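Local coordinates for protein pyruvate kinase (Toxoplasma gondii, PDB 3GG8) that probably catalyses the magnesium-dependent last step of glycolysis, transferring phosphate from phosphoenolpyruvate to ADP to give pyruvate and ATP, at residues Thr38-Thr43 with Thr362-Cys367; Gly110-His115 with Thr139-Ser144; Lys446-Gln449 with Gly453-Thr456. One frame throughout, in Å; residues are numbered along the deposited sequence.

Contact 1 of 3, residues Thr38-Thr43 with Thr362-Cys367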
ATOM      1  N   THR C  38      25.903  -6.904 -10.925  1.00 32.53           N
ATOM      2  CA  THR C  38      26.961  -6.659  -9.931  1.00 32.26           C
ATOM      3  C   THR C  38      28.355  -6.484 -10.578  1.00 32.98           C
ATOM      4  O   THR C  38      28.700  -7.204 -11.509  1.00 33.64           O
ATOM      5  CB  THR C  38      26.937  -7.780  -8.826  1.00 32.20           C
ATOM      6  OG1 THR C  38      25.590  -7.938  -8.330  1.00 30.80           O
ATOM      7  CG2 THR C  38      27.840  -7.444  -7.670  1.00 30.11           C
ATOM      8  N   ARG C  39      29.117  -5.492 -10.108  1.00 32.95           N
ATOM      9  CA  ARG C  39      30.449  -5.156 -10.628  1.00 33.11           C
ATOM     10  C   ARG C  39      31.549  -5.954  -9.906  1.00 33.02           C
ATOM     11  O   ARG C  39      31.432  -6.241  -8.716  1.00 32.65           O
ATOM     12  CB  ARG C  39      30.709  -3.675 -10.367  1.00 33.94           C
ATOM     13  CG  ARG C  39      30.309  -2.700 -11.447  1.00 35.81           C
ATOM     14  CD  ARG C  39      29.030  -2.999 -12.145  1.00 37.66           C
ATOM     15  NE  ARG C  39      29.166  -3.864 -13.319  1.00 39.57           N
ATOM     16  CZ  ARG C  39      29.725  -3.521 -14.481  1.00 40.97           C
ATOM     17  NH1 ARG C  39      29.746  -4.398 -15.469  1.00 39.88           N
ATOM     18  NH2 ARG C  39      30.277  -2.324 -14.666  1.00 43.34           N
ATOM     19  N   ILE C  40      32.620  -6.317 -10.612  1.00 33.15           N
ATOM     20  CA  ILE C  40      33.650  -7.173 -10.001  1.00 32.99           C
ATOM     21  C   ILE C  40      34.985  -6.435  -9.895  1.00 33.69           C
ATOM     22  O   ILE C  40      35.495  -5.912 -10.896  1.00 33.30           O
ATOM     23  CB  ILE C  40      33.808  -8.520 -10.744  1.00 33.05           C
ATOM     24  CG1 ILE C  40      32.499  -9.336 -10.676  1.00 32.36           C
ATOM     25  CG2 ILE C  40      34.979  -9.323 -10.188  1.00 32.16           C
ATOM     26  CD1 ILE C  40      32.479 -10.562 -11.552  1.00 32.71           C
ATOM     27  N   VAL C  41      35.516  -6.373  -8.671  1.00 33.88           N
ATOM     28  CA  VAL C  41      36.828  -5.765  -8.417  1.00 33.82           C
ATOM     29  C   VAL C  41      37.888  -6.861  -8.232  1.00 34.58           C
ATOM     30  O   VAL C  41      37.698  -7.808  -7.445  1.00 32.94           O
ATOM     31  CB  VAL C  41      36.801  -4.818  -7.184  1.00 34.40           C
ATOM     32  CG1 VAL C  41      38.162  -4.140  -6.978  1.00 33.02           C
ATOM     33  CG2 VAL C  41      35.654  -3.781  -7.302  1.00 32.86           C
ATOM     34  N   CYS C  42      38.992  -6.725  -8.979  1.00 34.78           N
ATOM     35  CA  CYS C  42      40.100  -7.692  -8.951  1.00 35.18           C
ATOM     36  C   CYS C  42      41.392  -7.028  -8.523  1.00 35.46           C
ATOM     37  O   CYS C  42      41.758  -5.952  -9.021  1.00 34.68           O
ATOM     38  CB  CYS C  42      40.293  -8.330 -10.319  1.00 36.00           C
ATOM     39  SG  CYS C  42      38.848  -9.269 -10.877  1.00 36.75           S
ATOM     40  N   THR C  43      42.058  -7.668  -7.567  1.00 35.56           N
ATOM     41  CA  THR C  43      43.343  -7.201  -7.049  1.00 34.76           C
ATOM     42  C   THR C  43      44.451  -7.725  -7.954  1.00 34.80           C
ATOM     43  O   THR C  43      44.522  -8.927  -8.242  1.00 33.64           O
ATOM     44  CB  THR C  43      43.553  -7.663  -5.592  1.00 34.96           C
ATOM     45  OG1 THR C  43      42.492  -7.145  -4.792  1.00 34.94           O
ATOM     46  CG2 THR C  43      44.883  -7.164  -5.009  1.00 35.37           C
ATOM     47  N   THR C 362      33.763 -17.551 -11.906  1.00 34.13           N
ATOM     48  CA  THR C 362      32.967 -18.165 -10.843  1.00 34.47           C
ATOM     49  C   THR C 362      32.157 -17.108 -10.088  1.00 35.32           C
ATOM     50  O   THR C 362      30.962 -17.297  -9.822  1.00 36.11           O
ATOM     51  CB  THR C 362      33.863 -19.001  -9.894  1.00 34.08           C
ATOM     52  OG1 THR C 362      34.535 -20.003 -10.663  1.00 32.49           O
ATOM     53  CG2 THR C 362      33.067 -19.661  -8.779  1.00 33.31           C
ATOM     54  N   MET C 363      32.791 -15.992  -9.769  1.00 35.34           N
ATOM     55  CA  MET C 363      32.082 -14.917  -9.101  1.00 36.38           C
ATOM     56  C   MET C 363      31.019 -14.285  -9.982  1.00 35.57           C
ATOM     57  O   MET C 363      30.001 -13.853  -9.469  1.00 35.71           O
ATOM     58  CB  MET C 363      33.033 -13.835  -8.570  1.00 35.91           C
ATOM     59  CG  MET C 363      32.389 -13.071  -7.402  1.00 36.21           C
ATOM     60  SD  MET C 363      33.585 -12.351  -6.284  1.00 40.19           S
ATOM     61  CE  MET C 363      34.249 -11.121  -7.392  1.00 34.31           C
ATOM     62  N   ALA C 364      31.281 -14.189 -11.288  1.00 35.71           N
ATOM     63  CA  ALA C 364      30.290 -13.717 -12.269  1.00 35.15           C
ATOM     64  C   ALA C 364      29.089 -14.649 -12.282  1.00 35.37           C
ATOM     65  O   ALA C 364      27.949 -14.197 -12.348  1.00 35.70           O
ATOM     66  CB  ALA C 364      30.903 -13.643 -13.651  1.00 34.91           C
ATOM     67  N   ARG C 365      29.355 -15.954 -12.213  1.00 35.39           N
ATOM     68  CA  ARG C 365      28.300 -16.969 -12.141  1.00 35.63           C
ATOM     69  C   ARG C 365      27.493 -16.851 -10.850  1.00 34.78           C
ATOM     70  O   ARG C 365      26.283 -16.898 -10.899  1.00 34.53           O
ATOM     71  CB  ARG C 365      28.878 -18.380 -12.251  1.00 35.61           C
ATOM     72  CG  ARG C 365      29.182 -18.850 -13.662  1.00 36.88           C
ATOM     73  CD  ARG C 365      29.618 -20.315 -13.650  1.00 38.24           C
ATOM     74  NE  ARG C 365      31.078 -20.468 -13.674  1.00 44.95           N
ATOM     75  CZ  ARG C 365      31.805 -20.570 -14.794  1.00 46.79           C
ATOM     76  NH1 ARG C 365      33.129 -20.707 -14.724  1.00 47.51           N
ATOM     77  NH2 ARG C 365      31.208 -20.542 -15.986  1.00 47.77           N
ATOM     78  N   ILE C 366      28.168 -16.688  -9.708  1.00 34.53           N
ATOM     79  CA  ILE C 366      27.481 -16.566  -8.408  1.00 34.24           C
ATOM     80  C   ILE C 366      26.656 -15.282  -8.366  1.00 33.46           C
ATOM     81  O   ILE C 366      25.560 -15.271  -7.831  1.00 32.84           O
ATOM     82  CB  ILE C 366      28.441 -16.561  -7.204  1.00 34.21           C
ATOM     83  CG1 ILE C 366      29.207 -17.876  -7.096  1.00 33.77           C
ATOM     84  CG2 ILE C 366      27.675 -16.324  -5.897  1.00 34.50           C
ATOM     85  CD1 ILE C 366      30.500 -17.740  -6.287  1.00 32.23           C
ATOM     86  N   CYS C 367      27.191 -14.212  -8.951  1.00 32.96           N
ATOM     87  CA  CYS C 367      26.459 -12.950  -9.048  1.00 32.54           C
ATOM     88  C   CYS C 367      25.190 -13.154  -9.849  1.00 31.60           C
ATOM     89  O   CYS C 367      24.105 -12.790  -9.399  1.00 31.25           O
ATOM     90  CB  CYS C 367      27.312 -11.860  -9.688  1.00 32.69           C
ATOM     91  SG  CYS C 367      28.528 -11.157  -8.539  1.00 35.71           S
TER

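Contact 2 of 3, residues Gly110-His115 with Thr139-Ser144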
ATOM      1  N   GLY C 110      56.704  -7.433  18.119  1.00 34.80           N
ATOM      2  CA  GLY C 110      58.126  -7.325  17.835  1.00 34.63           C
ATOM      3  C   GLY C 110      58.802  -8.654  17.564  1.00 34.54           C
ATOM      4  O   GLY C 110      58.165  -9.616  17.111  1.00 34.53           O
ATOM      5  N   PHE C 111      60.096  -8.704  17.860  1.00 34.42           N
ATOM      6  CA  PHE C 111      60.931  -9.863  17.558  1.00 35.13           C
ATOM      7  C   PHE C 111      61.009 -10.840  18.723  1.00 35.00           C
ATOM      8  O   PHE C 111      60.879 -10.444  19.871  1.00 35.15           O
ATOM      9  CB  PHE C 111      62.333  -9.406  17.129  1.00 35.15           C
ATOM     10  CG  PHE C 111      62.334  -8.599  15.861  1.00 35.58           C
ATOM     11  CD1 PHE C 111      62.272  -9.230  14.623  1.00 36.03           C
ATOM     12  CD2 PHE C 111      62.376  -7.207  15.905  1.00 37.16           C
ATOM     13  CE1 PHE C 111      62.260  -8.489  13.445  1.00 37.15           C
ATOM     14  CE2 PHE C 111      62.369  -6.450  14.731  1.00 37.10           C
ATOM     15  CZ  PHE C 111      62.312  -7.090  13.500  1.00 36.64           C
ATOM     16  N   LEU C 112      61.213 -12.114  18.396  1.00 35.25           N
ATOM     17  CA  LEU C 112      61.280 -13.196  19.371  1.00 35.83           C
ATOM     18  C   LEU C 112      62.701 -13.768  19.467  1.00 36.07           C
ATOM     19  O   LEU C 112      63.459 -13.750  18.495  1.00 36.31           O
ATOM     20  CB  LEU C 112      60.264 -14.296  19.015  1.00 35.56           C
ATOM     21  CG  LEU C 112      58.777 -13.930  19.186  1.00 36.00           C
ATOM     22  CD1 LEU C 112      57.839 -14.984  18.598  1.00 34.10           C
ATOM     23  CD2 LEU C 112      58.441 -13.660  20.660  1.00 36.60           C
ATOM     24  N   LYS C 113      63.061 -14.269  20.641  1.00 36.21           N
ATOM     25  CA  LYS C 113      64.381 -14.851  20.815  1.00 36.78           C
ATOM     26  C   LYS C 113      64.607 -15.940  19.773  1.00 36.93           C
ATOM     27  O   LYS C 113      63.706 -16.752  19.497  1.00 36.98           O
ATOM     28  CB  LYS C 113      64.594 -15.393  22.234  1.00 36.55           C
ATOM     29  CG  LYS C 113      66.046 -15.266  22.658  1.00 37.65           C
ATOM     30  CD  LYS C 113      66.429 -16.193  23.779  1.00 39.29           C
ATOM     31  CE  LYS C 113      67.868 -16.649  23.596  1.00 39.77           C
ATOM     32  NZ  LYS C 113      68.208 -17.763  24.521  1.00 40.49           N
ATOM     33  N   ASP C 114      65.801 -15.918  19.174  1.00 36.95           N
ATOM     34  CA  ASP C 114      66.195 -16.867  18.121  1.00 36.54           C
ATOM     35  C   ASP C 114      65.172 -17.021  16.983  1.00 36.58           C
ATOM     36  O   ASP C 114      65.150 -18.047  16.303  1.00 36.62           O
ATOM     37  CB  ASP C 114      66.547 -18.230  18.742  1.00 36.38           C
ATOM     38  CG  ASP C 114      67.771 -18.164  19.637  0.50 36.03           C
ATOM     39  OD1 ASP C 114      67.703 -18.666  20.778  0.50 35.39           O
ATOM     40  OD2 ASP C 114      68.797 -17.601  19.202  0.50 35.77           O
ATOM     41  N   HIS C 115      64.341 -15.996  16.770  1.00 36.49           N
ATOM     42  CA  HIS C 115      63.240 -16.033  15.784  1.00 36.73           C
ATOM     43  C   HIS C 115      62.276 -17.214  16.005  1.00 36.99           C
ATOM     44  O   HIS C 115      61.466 -17.552  15.132  1.00 36.92           O
ATOM     45  CB  HIS C 115      63.778 -16.008  14.336  1.00 36.60           C
ATOM     46  CG  HIS C 115      64.812 -14.951  14.101  1.00 35.78           C
ATOM     47  ND1 HIS C 115      64.493 -13.677  13.680  1.00 34.23           N
ATOM     48  CD2 HIS C 115      66.157 -14.969  14.265  1.00 35.04           C
ATOM     49  CE1 HIS C 115      65.598 -12.957  13.591  1.00 33.99           C
ATOM     50  NE2 HIS C 115      66.623 -13.718  13.939  1.00 34.38           N
ATOM     51  N   THR C 139      56.948 -14.914  27.982  1.00 36.37           N
ATOM     52  CA  THR C 139      56.349 -14.071  29.020  1.00 36.06           C
ATOM     53  C   THR C 139      56.127 -12.599  28.611  1.00 36.19           C
ATOM     54  O   THR C 139      55.120 -11.997  29.002  1.00 36.15           O
ATOM     55  CB  THR C 139      57.192 -14.087  30.305  1.00 36.39           C
ATOM     56  OG1 THR C 139      58.269 -13.145  30.193  1.00 35.98           O
ATOM     57  CG2 THR C 139      57.741 -15.501  30.592  1.00 36.23           C
ATOM     58  N   THR C 140      57.075 -12.021  27.867  1.00 35.87           N
ATOM     59  CA  THR C 140      56.998 -10.612  27.453  1.00 35.44           C
ATOM     60  C   THR C 140      57.291 -10.398  25.962  1.00 35.00           C
ATOM     61  O   THR C 140      58.243 -10.955  25.427  1.00 34.73           O
ATOM     62  CB  THR C 140      57.856  -9.660  28.372  1.00 35.77           C
ATOM     63  OG1 THR C 140      58.360  -8.545  27.620  1.00 35.76           O
ATOM     64  CG2 THR C 140      59.020 -10.379  29.027  1.00 36.23           C
ATOM     65  N   ILE C 141      56.455  -9.599  25.299  1.00 34.77           N
ATOM     66  CA  ILE C 141      56.658  -9.238  23.891  1.00 34.52           C
ATOM     67  C   ILE C 141      56.576  -7.723  23.654  1.00 34.36           C
ATOM     68  O   ILE C 141      56.076  -6.981  24.507  1.00 34.22           O
ATOM     69  CB  ILE C 141      55.687 -10.015  22.914  1.00 34.45           C
ATOM     70  CG1 ILE C 141      54.228  -9.588  23.083  1.00 34.25           C
ATOM     71  CG2 ILE C 141      55.837 -11.539  23.066  1.00 35.06           C
ATOM     72  CD1 ILE C 141      53.330 -10.027  21.910  1.00 34.72           C
ATOM     73  N   ALA C 142      57.062  -7.275  22.495  1.00 33.98           N
ATOM     74  CA  ALA C 142      57.014  -5.861  22.107  1.00 33.76           C
ATOM     75  C   ALA C 142      55.910  -5.593  21.092  1.00 33.89           C
ATOM     76  O   ALA C 142      55.527  -6.486  20.335  1.00 33.61           O
ATOM     77  CB  ALA C 142      58.339  -5.426  21.558  1.00 33.82           C
ATOM     78  N   CYS C 143      55.406  -4.360  21.095  1.00 34.00           N
ATOM     79  CA  CYS C 143      54.348  -3.912  20.190  1.00 34.20           C
ATOM     80  C   CYS C 143      54.748  -2.572  19.553  1.00 34.12           C
ATOM     81  O   CYS C 143      55.219  -1.676  20.251  1.00 34.62           O
ATOM     82  CB  CYS C 143      53.031  -3.786  20.963  1.00 34.16           C
ATOM     83  SG  CYS C 143      51.716  -2.838  20.166  1.00 34.29           S
ATOM     84  N   SER C 144      54.554  -2.439  18.241  1.00 34.16           N
ATOM     85  CA  SER C 144      55.016  -1.257  17.489  1.00 34.27           C
ATOM     86  C   SER C 144      54.290   0.040  17.838  1.00 34.10           C
ATOM     87  O   SER C 144      54.773   1.135  17.530  1.00 33.69           O
ATOM     88  CB  SER C 144      54.890  -1.510  15.993  1.00 34.05           C
ATOM     89  OG  SER C 144      53.529  -1.648  15.639  1.00 35.73           O
TER

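Contact 3 of 3, residues Lys446-Gln449 with Gly453-Thr456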
ATOM      1  N   LYS C 446      34.876   5.841 -16.249  1.00 32.45           N
ATOM      2  CA  LYS C 446      35.667   5.022 -15.325  1.00 32.77           C
ATOM      3  C   LYS C 446      35.023   4.898 -13.930  1.00 32.39           C
ATOM      4  O   LYS C 446      34.998   3.811 -13.352  1.00 32.30           O
ATOM      5  CB  LYS C 446      37.100   5.573 -15.201  1.00 32.77           C
ATOM      6  CG  LYS C 446      37.917   5.564 -16.502  1.00 32.88           C
ATOM      7  CD  LYS C 446      38.633   4.255 -16.696  1.00 34.69           C
ATOM      8  CE  LYS C 446      39.504   4.252 -17.934  1.00 34.25           C
ATOM      9  NZ  LYS C 446      40.716   5.100 -17.783  1.00 32.67           N
ATOM     10  N   HIS C 447      34.511   6.007 -13.396  1.00 32.04           N
ATOM     11  CA  HIS C 447      33.853   6.003 -12.085  1.00 31.79           C
ATOM     12  C   HIS C 447      32.620   5.102 -12.050  1.00 32.07           C
ATOM     13  O   HIS C 447      32.280   4.527 -11.029  1.00 31.87           O
ATOM     14  CB  HIS C 447      33.485   7.427 -11.654  1.00 31.43           C
ATOM     15  CG  HIS C 447      34.670   8.304 -11.379  1.00 30.88           C
ATOM     16  ND1 HIS C 447      34.685   9.651 -11.681  1.00 29.57           N
ATOM     17  CD2 HIS C 447      35.879   8.029 -10.832  1.00 29.68           C
ATOM     18  CE1 HIS C 447      35.841  10.170 -11.315  1.00 28.96           C
ATOM     19  NE2 HIS C 447      36.588   9.208 -10.804  1.00 29.85           N
ATOM     20  N   LEU C 448      31.978   4.971 -13.198  1.00 32.90           N
ATOM     21  CA  LEU C 448      30.733   4.226 -13.339  1.00 33.26           C
ATOM     22  C   LEU C 448      30.927   2.716 -13.362  1.00 33.25           C
ATOM     23  O   LEU C 448      29.952   1.966 -13.354  1.00 34.21           O
ATOM     24  CB  LEU C 448      30.024   4.688 -14.621  1.00 33.05           C
ATOM     25  CG  LEU C 448      28.829   5.655 -14.607  1.00 33.60           C
ATOM     26  CD1 LEU C 448      28.555   6.370 -13.287  1.00 31.68           C
ATOM     27  CD2 LEU C 448      28.945   6.632 -15.762  1.00 33.83           C
ATOM     28  N   GLN C 449      32.177   2.268 -13.380  1.00 33.15           N
ATOM     29  CA  GLN C 449      32.479   0.836 -13.455  1.00 33.04           C
ATOM     30  C   GLN C 449      32.205   0.165 -12.112  1.00 32.72           C
ATOM     31  O   GLN C 449      32.305  -1.047 -11.974  1.00 31.54           O
ATOM     32  CB  GLN C 449      33.938   0.619 -13.864  1.00 32.68           C
ATOM     33  CG  GLN C 449      34.292   1.210 -15.224  1.00 33.45           C
ATOM     34  CD  GLN C 449      33.448   0.647 -16.346  1.00 34.06           C
ATOM     35  OE1 GLN C 449      33.281  -0.573 -16.473  1.00 33.75           O
ATOM     36  NE2 GLN C 449      32.930   1.534 -17.185  1.00 34.06           N
ATOM     37  N   GLY C 453      24.467  -2.588 -12.373  1.00 33.44           N
ATOM     38  CA  GLY C 453      23.387  -2.484 -13.330  1.00 34.81           C
ATOM     39  C   GLY C 453      23.720  -1.578 -14.489  1.00 36.02           C
ATOM     40  O   GLY C 453      22.939  -1.467 -15.439  1.00 36.31           O
ATOM     41  N   VAL C 454      24.868  -0.913 -14.388  1.00 36.36           N
ATOM     42  CA  VAL C 454      25.341   0.013 -15.406  1.00 36.61           C
ATOM     43  C   VAL C 454      26.416  -0.625 -16.280  1.00 36.87           C
ATOM     44  O   VAL C 454      27.341  -1.234 -15.768  1.00 36.59           O
ATOM     45  CB  VAL C 454      25.885   1.334 -14.756  1.00 36.18           C
ATOM     46  CG1 VAL C 454      26.535   2.260 -15.798  1.00 36.90           C
ATOM     47  CG2 VAL C 454      24.764   2.071 -14.056  1.00 35.65           C
ATOM     48  N   THR C 455      26.255  -0.532 -17.605  1.00 37.74           N
ATOM     49  CA  THR C 455      27.404  -0.625 -18.500  1.00 38.23           C
ATOM     50  C   THR C 455      27.576   0.724 -19.203  1.00 38.28           C
ATOM     51  O   THR C 455      26.722   1.601 -19.133  1.00 38.64           O
ATOM     52  CB  THR C 455      27.359  -1.789 -19.514  1.00 38.45           C
ATOM     53  OG1 THR C 455      26.439  -1.489 -20.565  1.00 38.95           O
ATOM     54  CG2 THR C 455      26.999  -3.117 -18.837  1.00 39.22           C
ATOM     55  N   THR C 456      28.686   0.886 -19.887  1.00 38.25           N
ATOM     56  CA  THR C 456      29.154   2.208 -20.181  1.00 38.24           C
ATOM     57  C   THR C 456      29.500   2.278 -21.663  1.00 37.90           C
ATOM     58  O   THR C 456      29.919   1.287 -22.234  1.00 37.19           O
ATOM     59  CB  THR C 456      30.319   2.496 -19.203  1.00 38.93           C
ATOM     60  OG1 THR C 456      29.998   3.609 -18.345  1.00 40.66           O
ATOM     61  CG2 THR C 456      31.640   2.636 -19.877  1.00 37.61           C
TER
HETATM   62  O   HOH W   1      29.415   0.365 -15.171  1.00 36.09           O

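Contact 1 of 3, residues Thr38-Thr43 with Thr362-Cys367
Ile40, Thr38, Met363, Ala364 and Cys367 join the first strand of the parallel eight-stranded (beta/alpha)8 barrel to helix 356-371. This helix comes after strand 343-346, the last of the barrel, with the short helix 348-351 between. The contact lies where the barrel closes and is fully buried. No hydrogen bond crosses between the two segments.

The apolar contacts centre on Ile40. Its two branches reach different residues of the helix. CG2 of Ile40 meets CE of Met363 at 3.4 Å, closer than usual for two carbons. The two side chains pass alongside in opposing senses, methyl against methyl. CG of Met363 is anti to the backbone N (chi1 -156°), and a bend at chi3 (68°) turns the methyl group toward Ile40. The other branch of Ile40 ends over the helix backbone: its CD1 lies 3.8 Å from N of Ala364 and 4.0 Å from CB of Ala364. Met363 also packs on Val344 and Leu346 of strand 343-346 and on Val333 of helix 327-339.

The polar end of Thr38 has its partner outside the two segments. Its OG1 hydrogen-bonds OE1 of Glu371 farther along the same helix, while its carbons face Cys367. The sulfur of Cys367 meets the base of the threonine branch: SG is 3.7 Å from CB of Thr38 and 3.9 Å from its CG2.

Contact 2 of 3, residues Gly110-His115 with Thr139-Ser144
The beta-rich B domain of pyruvate kinase holds this contact, in which Gly110 and Leu112 meet Ala142 and Ile141. In this family the B domain is inserted into the barrel after its third strand and forms a lid over the active-site cleft. Here a loop between strands 97-101 and 118-120 runs past strand 140-142, an outermost strand of a mixed sheet within the chain.

One backbone hydrogen bond links the segments. N of Gly110 donates to O of Ala142 at 2.7 Å. The bond is bent, with an angle of 133° at the hydrogen. The donor sits above the carbonyl plane, 49° out of it, and so misses the lone-pair directions. The backbones are close at this point: the CA atoms of Gly110 and Ala142 are 4.7 Å apart. The methyl CB of Ala142 faces the glycine and lies 4.2 Å from its CA.

A second, apolar contact lies beside this bond. The side chains of Leu112 and Ile141 lie alongside each other with their tips in the same direction. Both also touch Ile118 of strand 118-120, which makes a small apolar cluster. Beyond Leu112 the loop turns back, and N of His115 bonds O of Leu112 at 3.0 Å. Glu189 holds both ends of this turn, with OE2 accepting from N of Leu112 and OE1 bonded to ND1 of His115.

The torsion of Ile141 decides which branch meets the loop. With chi1 at 68°, CG1 of Ile141 is flanked by both backbone bonds. The CG2 methyl is left opposite the carbonyl carbon, and it lies 4.1 Å from CD2 of Leu112.

Contact 3 of 3, residues Lys446-Gln449 with Gly453-Thr456
Val454 and Thr456 of a beta strand pack on Leu448 and Gln449, in the 3-10 segment at the end region of helix 442-447. Both belong to a beta-alpha-beta crossover in the alpha/beta domain, and only three residues separate the segments.

Gly453 leads into the strand. Its O is hydrogen-bonded by NH2 of Arg37, which ties this point to the residues just before strand 39-43.

Val454 points its side chain at the 3-10 segment. Its CG1 lies 4.3 Å from CG of Leu448, a loose apolar contact. A water also links the two segments. It donates to O of Val454 at 2.7 Å. Its distance to O of Leu448, 2.5 Å, is unusually short, and the exact length is doubtful. The water appears to bridge the two backbone carbonyls, which cannot bond each other.

Thr455 points away from segment 446-449. Its backbone bonds Ile435 and Ala437 of the neighbouring strand.

Thr456 points back toward Leu448 and Gln449 and loses more surface to them than any other residue of 453-456. Its methyl CG2 is 3.2 Å from NE2 of Gln449, and its CB is 3.4 Å from the same nitrogen. The glutamine and threonine side chains run nearly perpendicular where they meet. A bend at chi2 (-59°) folds the glutamine back, and NE2 donates to O of Ile445 one helical turn earlier. OG1 of Thr456 lies 3.9 Å from CB of Leu448. This hydroxyl is buried and has no polar partner in the model.

Strand 454-458 is an outermost strand of the five-stranded sheet within this chain and runs parallel to strand 435-439. Leu448 and Val454 both touch Ala437 there, so Leu448 packs against two adjacent strands.

Contacts 1 and 3 are neighbours, with centres 14 Å apart. They meet at Arg39, whose side chain leaves the strand on the side away from helix 356-371 and brings NH2 close to O of Val454. The first barrel strand therefore has helix 356-371 against Ile40 and the alpha/beta domain near Arg39. Contact 2 stands apart: its centre is 41 Å from that of contact 1 and 48 Å from that of contact 3, and it touches neither. Along the chain, contact 2 is nested inside the long loop closed by contact 1, as befits a domain inserted in the barrel. Contact 3 follows both. The three contacts sample the barrel, the B domain (a lid in this family) and the alpha/beta domain.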